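Uncharacterized protein YhfS (Escherichia coli, PDB 4J8L) is of unknown function but carries pyridoxal 5'-phosphate covalently bound to a lysine, and may act as a cysteine synthase-like enzyme. Local coordinates at residues E314-S323 with A337-S345; I11-V22 with L236-A247. All coordinates share one frame; numbering follows the deposited sequence.

Contact 2 closes first along the chain: helix 11-28, at the N-terminus, packs on the first half of the long helix 229-261 after more than 200 residues have passed. Contact 1 follows in series, within the C-terminal part of the chain, where strand 318-320 pairs with strand 337-341 at one edge of a four-stranded antiparallel sheet. The two centres lie about 22 Å apart, yet they touch, because Arg344 of contact 1 packs against Met245 and His246 on the same helix 229-261. That helix is therefore the element common to both, tying the N-terminal helix and the small C-terminal sheet together in this two-domain, pyridoxal phosphate-bearing protein.

Contact 1 (E314-S323 with A337-S345); sequences EIPPLFYRLS and AIRINPNRS. With ACY (acetic acid), chain C.
Arg321 O is gripped side-on by Arg339, whose NE (2.9 Å) and NH2 (3.0 Å) both reach it. This oxygen lies at the guanidinium edge, 3° out of its plane, and NE approaches along a lone pair. A bend at chi3 turns the arginine back toward 314-323, where Ser323 N covers one guanidinium face; the Arg339 and Tyr320 side chains run side by side, their planes 23° apart, with NH2 3.5 Å from Tyr320 CD2. NH1 bonds Ala276 O. An acetic acid molecule, probably from the crystallisation liquor, accepts from Ser323 N at OXT, nearly straight (177°), and from Ser323 OG at O.

From this end inward the strands pair antiparallel: Leu318 with Asn341 and Tyr320 with Arg339 are hydrogen-bonded pairs, and Phe319 with Ile340 is the non-hydrogen-bonded pair between them. On the face away from Leu318, Tyr320 and Arg339, Ile340 CD1 sits over the Phe319 ring, 4.0 Å from its centroid, a CH-pi contact; helices 290-299 and 347-360 pack on the same phenyl.

Beyond the strand, Asn343 ND2 donates to Pro316 O (2.9 Å), almost in its own amide plane, and a water joins ND2 to Glu314 OE1, which also bonds Val307 N while OE2 bonds Ser311 OG. Asn341 OD1 accepts from Asn343 N, an Asx turn leading into the type II' turn 342-345, where Pro342 O receives both Ser345 N and Ser345 OG; Asn341 ND2 bonds Glu310 OE2. The Asn343 amide and Arg344 N to Ile315 O (3.0 Å) at one end, and the Arg339 guanidinium at the other, thus extend the pairing past this short edge ladder.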
loop_
_atom_site.group_PDB
_atom_site.type_symbol
_atom_site.label_atom_id
_atom_site.label_comp_id
_atom_site.label_asym_id
_atom_site.label_seq_id
_atom_site.Cartn_x
_atom_site.Cartn_y
_atom_site.Cartn_z
ATOM N N GLU A 314 5.136 -13.828 4.374
ATOM C CA GLU A 314 3.775 -14.086 4.815
ATOM C C GLU A 314 3.009 -14.944 3.820
ATOM O O GLU A 314 2.261 -14.449 2.970
ATOM C CB GLU A 314 3.075 -12.753 5.121
ATOM C CG GLU A 314 3.626 -12.127 6.405
ATOM C CD GLU A 314 3.404 -10.627 6.475
ATOM O OE1 GLU A 314 2.416 -10.217 7.135
ATOM O OE2 GLU A 314 4.203 -9.857 5.887
ATOM N N ILE A 315 3.248 -16.249 3.919
ATOM C CA ILE A 315 2.699 -17.217 2.982
ATOM C C ILE A 315 1.334 -17.798 3.418
ATOM O O ILE A 315 0.369 -17.735 2.648
ATOM C CB ILE A 315 3.767 -18.293 2.646
ATOM C CG1 ILE A 315 4.831 -17.643 1.737
ATOM C CG2 ILE A 315 3.121 -19.518 2.023
ATOM C CD1 ILE A 315 6.123 -18.423 1.614
ATOM N N PRO A 316 1.243 -18.354 4.643
ATOM C CA PRO A 316 -0.062 -18.850 5.106
ATOM C C PRO A 316 -1.029 -17.673 5.295
ATOM O O PRO A 316 -0.594 -16.524 5.372
ATOM C CB PRO A 316 0.265 -19.492 6.467
ATOM C CG PRO A 316 1.741 -19.731 6.459
ATOM C CD PRO A 316 2.291 -18.575 5.660
ATOM N N PRO A 317 -2.332 -17.958 5.371
ATOM C CA PRO A 317 -3.290 -16.854 5.500
ATOM C C PRO A 317 -3.175 -16.200 6.870
ATOM O O PRO A 317 -2.892 -16.885 7.860
ATOM C CB PRO A 317 -4.644 -17.565 5.367
ATOM C CG PRO A 317 -4.385 -18.946 5.912
ATOM C CD PRO A 317 -2.982 -19.279 5.444
ATOM N N LEU A 318 -3.408 -14.888 6.922
ATOM C CA LEU A 318 -3.441 -14.160 8.184
ATOM C C LEU A 318 -4.883 -14.118 8.689
ATOM O O LEU A 318 -5.766 -13.674 7.963
ATOM C CB LEU A 318 -2.938 -12.735 7.974
ATOM C CG LEU A 318 -3.087 -11.701 9.096
ATOM C CD1 LEU A 318 -2.132 -11.989 10.246
ATOM C CD2 LEU A 318 -2.831 -10.315 8.513
ATOM N N PHE A 319 -5.102 -14.604 9.912
ATOM C CA PHE A 319 -6.385 -14.458 10.630
ATOM C C PHE A 319 -6.067 -13.514 11.787
ATOM O O PHE A 319 -5.263 -13.869 12.656
ATOM C CB PHE A 319 -6.849 -15.793 11.221
ATOM C CG PHE A 319 -7.497 -16.751 10.237
ATOM C CD1 PHE A 319 -6.918 -17.037 9.004
ATOM C CD2 PHE A 319 -8.657 -17.430 10.600
ATOM C CE1 PHE A 319 -7.515 -17.956 8.138
ATOM C CE2 PHE A 319 -9.264 -18.340 9.749
ATOM C CZ PHE A 319 -8.690 -18.613 8.513
ATOM N N TYR A 320 -6.676 -12.322 11.801
ATOM C CA TYR A 320 -6.209 -11.229 12.648
ATOM C C TYR A 320 -7.382 -10.460 13.243
ATOM O O TYR A 320 -8.496 -10.514 12.729
ATOM C CB TYR A 320 -5.351 -10.263 11.810
ATOM C CG TYR A 320 -4.416 -9.358 12.587
ATOM C CD1 TYR A 320 -3.705 -9.836 13.688
ATOM C CD2 TYR A 320 -4.224 -8.036 12.207
ATOM C CE1 TYR A 320 -2.840 -9.010 14.399
ATOM C CE2 TYR A 320 -3.366 -7.202 12.911
ATOM C CZ TYR A 320 -2.674 -7.696 14.006
ATOM O OH TYR A 320 -1.808 -6.880 14.706
ATOM N N ARG A 321 -7.112 -9.733 14.321
ATOM C CA ARG A 321 -8.096 -8.823 14.885
ATOM C C ARG A 321 -8.460 -7.692 13.915
ATOM O O ARG A 321 -7.791 -7.474 12.908
ATOM C CB ARG A 321 -7.569 -8.235 16.202
ATOM C CG ARG A 321 -6.249 -7.481 16.056
ATOM C CD ARG A 321 -5.661 -7.107 17.417
ATOM N NE ARG A 321 -4.663 -6.043 17.312
ATOM C CZ ARG A 321 -3.346 -6.227 17.381
ATOM N NH1 ARG A 321 -2.844 -7.443 17.558
ATOM N NH2 ARG A 321 -2.527 -5.188 17.274
ATOM N N LEU A 322 -9.529 -6.969 14.233
ATOM C CA LEU A 322 -9.932 -5.803 13.454
ATOM C C LEU A 322 -8.987 -4.629 13.700
ATOM O O LEU A 322 -8.253 -4.604 14.689
ATOM C CB LEU A 322 -11.365 -5.402 13.822
ATOM C CG LEU A 322 -12.398 -6.525 13.696
ATOM C CD1 LEU A 322 -13.764 -6.078 14.193
ATOM C CD2 LEU A 322 -12.482 -7.007 12.247
ATOM N N SER A 323 -9.012 -3.647 12.802
ATOM C CA SER A 323 -8.110 -2.510 12.912
ATOM C C SER A 323 -8.469 -1.620 14.094
ATOM O O SER A 323 -9.625 -1.585 14.538
ATOM C CB SER A 323 -8.127 -1.676 11.626
ATOM O OG SER A 323 -9.334 -0.950 11.505
ATOM N N ALA A 337 -16.061 -10.341 15.076
ATOM C CA ALA A 337 -15.552 -10.340 13.700
ATOM C C ALA A 337 -14.034 -10.320 13.620
ATOM O O ALA A 337 -13.357 -9.850 14.540
ATOM C CB ALA A 337 -16.138 -9.167 12.929
ATOM N N ILE A 338 -13.511 -10.828 12.506
ATOM C CA ILE A 338 -12.074 -10.917 12.295
ATOM C C ILE A 338 -11.729 -10.480 10.874
ATOM O O ILE A 338 -12.608 -10.415 10.012
ATOM C CB ILE A 338 -11.569 -12.357 12.505
ATOM C CG1 ILE A 338 -12.200 -13.304 11.481
ATOM C CG2 ILE A 338 -11.886 -12.813 13.938
ATOM C CD1 ILE A 338 -11.546 -14.687 11.432
ATOM N N ARG A 339 -10.453 -10.177 10.645
ATOM C CA ARG A 339 -9.943 -9.958 9.291
ATOM C C ARG A 339 -9.200 -11.196 8.807
ATOM O O ARG A 339 -8.473 -11.825 9.571
ATOM C CB ARG A 339 -8.981 -8.767 9.244
ATOM C CG ARG A 339 -9.668 -7.405 9.246
ATOM C CD ARG A 339 -8.649 -6.268 9.156
ATOM N NE ARG A 339 -7.850 -6.149 10.376
ATOM C CZ ARG A 339 -6.913 -5.227 10.577
ATOM N NH1 ARG A 339 -6.643 -4.324 9.636
ATOM N NH2 ARG A 339 -6.241 -5.205 11.720
ATOM N N ILE A 340 -9.382 -11.532 7.533
ATOM C CA ILE A 340 -8.607 -12.609 6.916
ATOM C C ILE A 340 -7.942 -12.126 5.636
ATOM O O ILE A 340 -8.625 -11.665 4.719
ATOM C CB ILE A 340 -9.476 -13.828 6.565
ATOM C CG1 ILE A 340 -10.110 -14.419 7.820
ATOM C CG2 ILE A 340 -8.616 -14.927 5.908
ATOM C CD1 ILE A 340 -11.015 -15.595 7.525
ATOM N N ASN A 341 -6.614 -12.215 5.594
ATOM C CA ASN A 341 -5.864 -11.951 4.367
ATOM C C ASN A 341 -5.317 -13.294 3.910
ATOM O O ASN A 341 -4.413 -13.847 4.542
ATOM C CB ASN A 341 -4.731 -10.968 4.641
ATOM C CG ASN A 341 -4.024 -10.512 3.367
ATOM O OD1 ASN A 341 -3.947 -11.252 2.388
ATOM N ND2 ASN A 341 -3.502 -9.289 3.386
ATOM N N PRO A 342 -5.879 -13.837 2.824
ATOM C CA PRO A 342 -5.477 -15.183 2.388
ATOM C C PRO A 342 -3.992 -15.323 2.048
ATOM O O PRO A 342 -3.501 -16.448 2.013
ATOM C CB PRO A 342 -6.313 -15.399 1.124
ATOM C CG PRO A 342 -7.521 -14.523 1.323
ATOM C CD PRO A 342 -6.966 -13.294 1.988
ATOM N N ASN A 343 -3.296 -14.220 1.777
ATOM C CA ASN A 343 -1.911 -14.317 1.351
ATOM C C ASN A 343 -1.781 -15.311 0.195
ATOM O O ASN A 343 -2.505 -15.181 -0.785
ATOM C CB ASN A 343 -0.977 -14.629 2.526
ATOM C CG ASN A 343 -0.838 -13.444 3.481
ATOM O OD1 ASN A 343 -0.788 -12.295 3.044
ATOM N ND2 ASN A 343 -0.776 -13.720 4.781
ATOM N N ARG A 344 -0.923 -16.320 0.326
ATOM C CA ARG A 344 -0.667 -17.235 -0.794
ATOM C C ARG A 344 -1.543 -18.493 -0.760
ATOM O O ARG A 344 -1.376 -19.387 -1.607
ATOM C CB ARG A 344 0.809 -17.659 -0.836
ATOM C CG ARG A 344 1.815 -16.513 -0.747
ATOM C CD ARG A 344 2.011 -15.778 -2.080
ATOM N NE ARG A 344 0.855 -14.967 -2.487
ATOM C CZ ARG A 344 0.495 -13.817 -1.923
ATOM N NH1 ARG A 344 -0.561 -13.163 -2.386
ATOM N NH2 ARG A 344 1.170 -13.327 -0.892
ATOM N N SER A 345 -2.448 -18.564 0.209
ATOM C CA SER A 345 -3.302 -19.743 0.372
ATOM C C SER A 345 -4.502 -19.718 -0.570
ATOM O O SER A 345 -4.815 -18.695 -1.184
ATOM C CB SER A 345 -3.792 -19.852 1.816
ATOM O OG SER A 345 -4.742 -18.848 2.100
HETATM C C ACY C . -11.279 -3.111 9.975
HETATM O O ACY C . -10.909 -1.960 9.650
HETATM O OXT ACY C . -10.668 -3.844 10.778
HETATM C CH3 ACY C . -12.547 -3.635 9.376
HETATM O O HOH W 1 0.021 -11.604 6.832
HETATM O O HOH W 2 3.890 -14.161 0.287
#

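Contact 2 (I11-V22 with L236-A247); sequences IIEAQQKQFALV and LRGLVFAPVMHA
Val244 enters helix 11-22 as a knob, set in the hole formed by Ile11, Ala14, Gln15 and Gln18. Its CG1, anti to the backbone N (chi1 167°), meets Ile11 CD1 at 3.5 Å, while CG2 lies 3.3 Å from Gln18 OE1. Ala14 CB presses on Pro243 O at 3.4 Å and also touches Ala247 CB. Farther along, Leu21 CD2 wedges against Leu239 CB and Val240 CG2, both at 3.7 Å, and Val22 CG2 meets Val240 CG1, the side chains at about a right angle.

Pro243 has no N-H to give, and Val244 N makes no bond to the preceding turn, which kinks helix 236-247 here. A water takes up the slack: it accepts from Val244 N and donates to Val240 O (2.7 Å) and to Gln18 OE1 (2.7 Å), so the glutamine, extended beyond CG, is tied to the kink.

Outside this layer, helix 50-62 backs Leu21, Leu236 and Leu239 through Val58, Ala62, Val55 and Leu59, and Lys17 NZ turns aside to Ala179 O. The segments run antiparallel (174°), their axes 7.8 Å apart at closest, with small residues and Pro243 at the interface: an antiparallel helix pair that packs helix 11-28 onto helix 229-261.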
loop_
_atom_site.group_PDB
_atom_site.type_symbol
_atom_site.label_atom_id
_atom_site.label_comp_id
_atom_site.label_asym_id
_atom_site.label_seq_id
_atom_site.Cartn_x
_atom_site.Cartn_y
_atom_site.Cartn_z
ATOM N N ILE A 11 -6.005 -11.736 -13.691
ATOM C CA ILE A 11 -4.758 -12.441 -13.970
ATOM C C ILE A 11 -4.133 -11.953 -15.286
ATOM O O ILE A 11 -2.916 -11.759 -15.359
ATOM C CB ILE A 11 -4.960 -13.983 -13.977
ATOM C CG1 ILE A 11 -3.626 -14.695 -14.188
ATOM C CG2 ILE A 11 -5.987 -14.418 -15.027
ATOM C CD1 ILE A 11 -2.662 -14.447 -13.065
ATOM N N ILE A 12 -4.963 -11.738 -16.306
ATOM C CA ILE A 12 -4.464 -11.235 -17.584
ATOM C C ILE A 12 -3.879 -9.834 -17.429
ATOM O O ILE A 12 -2.785 -9.570 -17.922
ATOM C CB ILE A 12 -5.548 -11.197 -18.675
ATOM C CG1 ILE A 12 -6.138 -12.589 -18.906
ATOM C CG2 ILE A 12 -4.968 -10.656 -19.971
ATOM C CD1 ILE A 12 -5.116 -13.645 -19.142
ATOM N N GLU A 13 -4.605 -8.940 -16.751
ATOM C CA GLU A 13 -4.088 -7.588 -16.521
ATOM C C GLU A 13 -2.783 -7.607 -15.720
ATOM O O GLU A 13 -1.854 -6.836 -15.989
ATOM C CB GLU A 13 -5.139 -6.705 -15.823
ATOM C CG GLU A 13 -6.317 -6.349 -16.712
ATOM C CD GLU A 13 -7.490 -5.802 -15.936
ATOM O OE1 GLU A 13 -7.629 -6.126 -14.734
ATOM O OE2 GLU A 13 -8.276 -5.040 -16.534
ATOM N N ALA A 14 -2.715 -8.494 -14.734
ATOM C CA ALA A 14 -1.542 -8.613 -13.888
ATOM C C ALA A 14 -0.319 -9.085 -14.674
ATOM O O ALA A 14 0.775 -8.578 -14.456
ATOM C CB ALA A 14 -1.819 -9.556 -12.704
ATOM N N GLN A 15 -0.512 -10.045 -15.581
ATOM C CA GLN A 15 0.579 -10.509 -16.442
ATOM C C GLN A 15 1.135 -9.345 -17.246
ATOM O O GLN A 15 2.346 -9.214 -17.423
ATOM C CB GLN A 15 0.100 -11.568 -17.437
ATOM C CG GLN A 15 -0.263 -12.907 -16.853
ATOM C CD GLN A 15 -0.502 -13.941 -17.946
ATOM O OE1 GLN A 15 -0.083 -15.084 -17.829
ATOM N NE2 GLN A 15 -1.171 -13.531 -19.020
ATOM N N GLN A 16 0.237 -8.515 -17.761
ATOM C CA GLN A 16 0.663 -7.393 -18.590
ATOM C C GLN A 16 1.502 -6.401 -17.792
ATOM O O GLN A 16 2.467 -5.848 -18.311
ATOM C CB GLN A 16 -0.531 -6.711 -19.255
ATOM C CG GLN A 16 -1.202 -7.589 -20.309
ATOM C CD GLN A 16 -0.247 -7.992 -21.423
ATOM O OE1 GLN A 16 0.548 -7.182 -21.902
ATOM N NE2 GLN A 16 -0.319 -9.253 -21.837
ATOM N N LYS A 17 1.156 -6.196 -16.525
ATOM C CA LYS A 17 1.961 -5.332 -15.666
ATOM C C LYS A 17 3.322 -5.953 -15.388
ATOM O O LYS A 17 4.342 -5.253 -15.378
ATOM C CB LYS A 17 1.247 -5.023 -14.342
ATOM C CG LYS A 17 0.188 -3.955 -14.485
ATOM C CD LYS A 17 -0.045 -3.212 -13.184
ATOM C CE LYS A 17 -1.107 -2.152 -13.377
ATOM N NZ LYS A 17 -0.698 -1.057 -14.304
ATOM N N GLN A 18 3.329 -7.265 -15.168
ATOM C CA GLN A 18 4.575 -7.993 -14.957
ATOM C C GLN A 18 5.455 -7.826 -16.200
ATOM O O GLN A 18 6.631 -7.473 -16.091
ATOM C CB GLN A 18 4.310 -9.478 -14.722
ATOM C CG GLN A 18 5.585 -10.315 -14.618
ATOM C CD GLN A 18 5.287 -11.799 -14.575
ATOM O OE1 GLN A 18 4.328 -12.226 -13.927
ATOM N NE2 GLN A 18 6.092 -12.600 -15.279
ATOM N N PHE A 19 4.873 -8.075 -17.367
ATOM C CA PHE A 19 5.650 -8.040 -18.613
ATOM C C PHE A 19 6.197 -6.637 -18.858
ATOM O O PHE A 19 7.330 -6.478 -19.315
ATOM C CB PHE A 19 4.813 -8.491 -19.816
ATOM C CG PHE A 19 4.260 -9.898 -19.700
ATOM C CD1 PHE A 19 4.882 -10.850 -18.899
ATOM C CD2 PHE A 19 3.115 -10.257 -20.403
ATOM C CE1 PHE A 19 4.368 -12.134 -18.811
ATOM C CE2 PHE A 19 2.593 -11.537 -20.312
ATOM C CZ PHE A 19 3.221 -12.473 -19.507
ATOM N N ALA A 20 5.383 -5.623 -18.562
ATOM C CA ALA A 20 5.791 -4.250 -18.827
ATOM C C ALA A 20 6.970 -3.864 -17.937
ATOM O O ALA A 20 7.877 -3.148 -18.375
ATOM C CB ALA A 20 4.615 -3.288 -18.650
ATOM N N LEU A 21 6.971 -4.359 -16.703
ATOM C CA LEU A 21 8.071 -4.089 -15.788
ATOM C C LEU A 21 9.337 -4.795 -16.275
ATOM O O LEU A 21 10.416 -4.209 -16.273
ATOM C CB LEU A 21 7.719 -4.498 -14.353
ATOM C CG LEU A 21 8.863 -4.415 -13.330
ATOM C CD1 LEU A 21 9.436 -3.001 -13.218
ATOM C CD2 LEU A 21 8.414 -4.928 -11.950
ATOM N N VAL A 22 9.203 -6.046 -16.706
ATOM C CA VAL A 22 10.366 -6.762 -17.217
ATOM C C VAL A 22 10.904 -6.096 -18.483
ATOM O O VAL A 22 12.119 -6.044 -18.692
ATOM C CB VAL A 22 10.072 -8.261 -17.434
ATOM C CG1 VAL A 22 11.294 -8.979 -18.018
ATOM C CG2 VAL A 22 9.700 -8.879 -16.096
ATOM N N LEU A 236 13.234 -5.040 -7.379
ATOM C CA LEU A 236 12.726 -5.455 -8.684
ATOM C C LEU A 236 12.205 -6.884 -8.671
ATOM O O LEU A 236 11.156 -7.167 -9.251
ATOM C CB LEU A 236 13.808 -5.350 -9.761
ATOM C CG LEU A 236 14.227 -3.969 -10.220
ATOM C CD1 LEU A 236 15.206 -4.148 -11.379
ATOM C CD2 LEU A 236 13.007 -3.179 -10.644
ATOM N N ARG A 237 12.953 -7.789 -8.041
ATOM C CA ARG A 237 12.546 -9.193 -7.972
ATOM C C ARG A 237 11.165 -9.314 -7.342
ATOM O O ARG A 237 10.293 -10.026 -7.851
ATOM C CB ARG A 237 13.558 -10.022 -7.177
ATOM C CG ARG A 237 13.158 -11.484 -6.974
ATOM C CD ARG A 237 14.237 -12.238 -6.201
ATOM N NE ARG A 237 15.548 -11.632 -6.419
ATOM C CZ ARG A 237 16.561 -11.715 -5.565
ATOM N NH1 ARG A 237 16.423 -12.397 -4.435
ATOM N NH2 ARG A 237 17.712 -11.114 -5.844
ATOM N N GLY A 238 10.966 -8.615 -6.231
ATOM C CA GLY A 238 9.694 -8.704 -5.536
ATOM C C GLY A 238 8.572 -8.126 -6.376
ATOM O O GLY A 238 7.486 -8.701 -6.484
ATOM N N LEU A 239 8.852 -6.987 -6.997
ATOM C CA LEU A 239 7.863 -6.292 -7.795
ATOM C C LEU A 239 7.432 -7.088 -9.020
ATOM O O LEU A 239 6.279 -7.011 -9.424
ATOM C CB LEU A 239 8.425 -4.940 -8.218
ATOM C CG LEU A 239 7.505 -3.733 -8.334
ATOM C CD1 LEU A 239 6.637 -3.525 -7.100
ATOM C CD2 LEU A 239 8.393 -2.537 -8.539
ATOM N N VAL A 240 8.361 -7.827 -9.630
ATOM C CA VAL A 240 8.023 -8.676 -10.776
ATOM C C VAL A 240 7.039 -9.784 -10.385
ATOM O O VAL A 240 6.146 -10.141 -11.165
ATOM C CB VAL A 240 9.291 -9.294 -11.427
ATOM C CG1 VAL A 240 8.930 -10.353 -12.446
ATOM C CG2 VAL A 240 10.136 -8.189 -12.088
ATOM N N PHE A 241 7.194 -10.321 -9.174
ATOM C CA PHE A 241 6.311 -11.386 -8.675
ATOM C C PHE A 241 4.959 -10.815 -8.193
ATOM O O PHE A 241 3.959 -11.524 -8.118
ATOM C CB PHE A 241 6.955 -12.095 -7.472
ATOM C CG PHE A 241 7.972 -13.157 -7.819
ATOM C CD1 PHE A 241 7.679 -14.168 -8.717
ATOM C CD2 PHE A 241 9.206 -13.173 -7.183
ATOM C CE1 PHE A 241 8.614 -15.156 -9.009
ATOM C CE2 PHE A 241 10.142 -14.157 -7.467
ATOM C CZ PHE A 241 9.844 -15.146 -8.390
ATOM N N ALA A 242 4.931 -9.534 -7.846
ATOM C CA ALA A 242 3.765 -8.975 -7.154
ATOM C C ALA A 242 2.418 -9.024 -7.900
ATOM O O ALA A 242 1.425 -9.483 -7.325
ATOM C CB ALA A 242 4.058 -7.564 -6.625
ATOM N N PRO A 243 2.367 -8.560 -9.163
ATOM C CA PRO A 243 1.023 -8.447 -9.737
ATOM C C PRO A 243 0.312 -9.784 -9.922
ATOM O O PRO A 243 -0.842 -9.901 -9.506
ATOM C CB PRO A 243 1.244 -7.700 -11.069
ATOM C CG PRO A 243 2.702 -7.789 -11.349
ATOM C CD PRO A 243 3.397 -7.955 -10.029
ATOM N N VAL A 244 0.980 -10.789 -10.485
ATOM C CA VAL A 244 0.297 -12.054 -10.716
ATOM C C VAL A 244 -0.070 -12.750 -9.401
ATOM O O VAL A 244 -1.174 -13.287 -9.272
ATOM C CB VAL A 244 1.115 -12.989 -11.645
ATOM C CG1 VAL A 244 0.557 -14.404 -11.631
ATOM C CG2 VAL A 244 1.123 -12.441 -13.069
HETATM N N MSE A 245 0.834 -12.726 -8.423
HETATM C CA MSE A 245 0.541 -13.409 -7.161
HETATM C C MSE A 245 -0.615 -12.726 -6.440
HETATM O O MSE A 245 -1.448 -13.388 -5.823
HETATM C CB MSE A 245 1.786 -13.530 -6.288
HETATM C CG MSE A 245 2.941 -14.221 -7.043
HETATM SE SE MSE A 245 2.581 -16.090 -7.519
HETATM C CE MSE A 245 2.194 -16.558 -5.705
ATOM N N HIS A 246 -0.708 -11.410 -6.563
ATOM C CA HIS A 246 -1.850 -10.740 -5.968
ATOM C C HIS A 246 -3.153 -10.944 -6.734
ATOM O O HIS A 246 -4.223 -10.965 -6.130
ATOM C CB HIS A 246 -1.538 -9.265 -5.690
ATOM C CG HIS A 246 -0.729 -9.076 -4.452
ATOM N ND1 HIS A 246 -1.266 -9.240 -3.192
ATOM C CD2 HIS A 246 0.587 -8.811 -4.272
ATOM C CE1 HIS A 246 -0.322 -9.049 -2.288
ATOM N NE2 HIS A 246 0.812 -8.782 -2.917
ATOM N N ALA A 247 -3.073 -11.120 -8.050
ATOM C CA ALA A 247 -4.273 -11.403 -8.828
ATOM C C ALA A 247 -4.788 -12.775 -8.435
ATOM O O ALA A 247 -5.990 -12.998 -8.370
ATOM C CB ALA A 247 -3.988 -11.350 -10.309
HETATM O O HOH W 3 3.659 -11.069 -11.542
#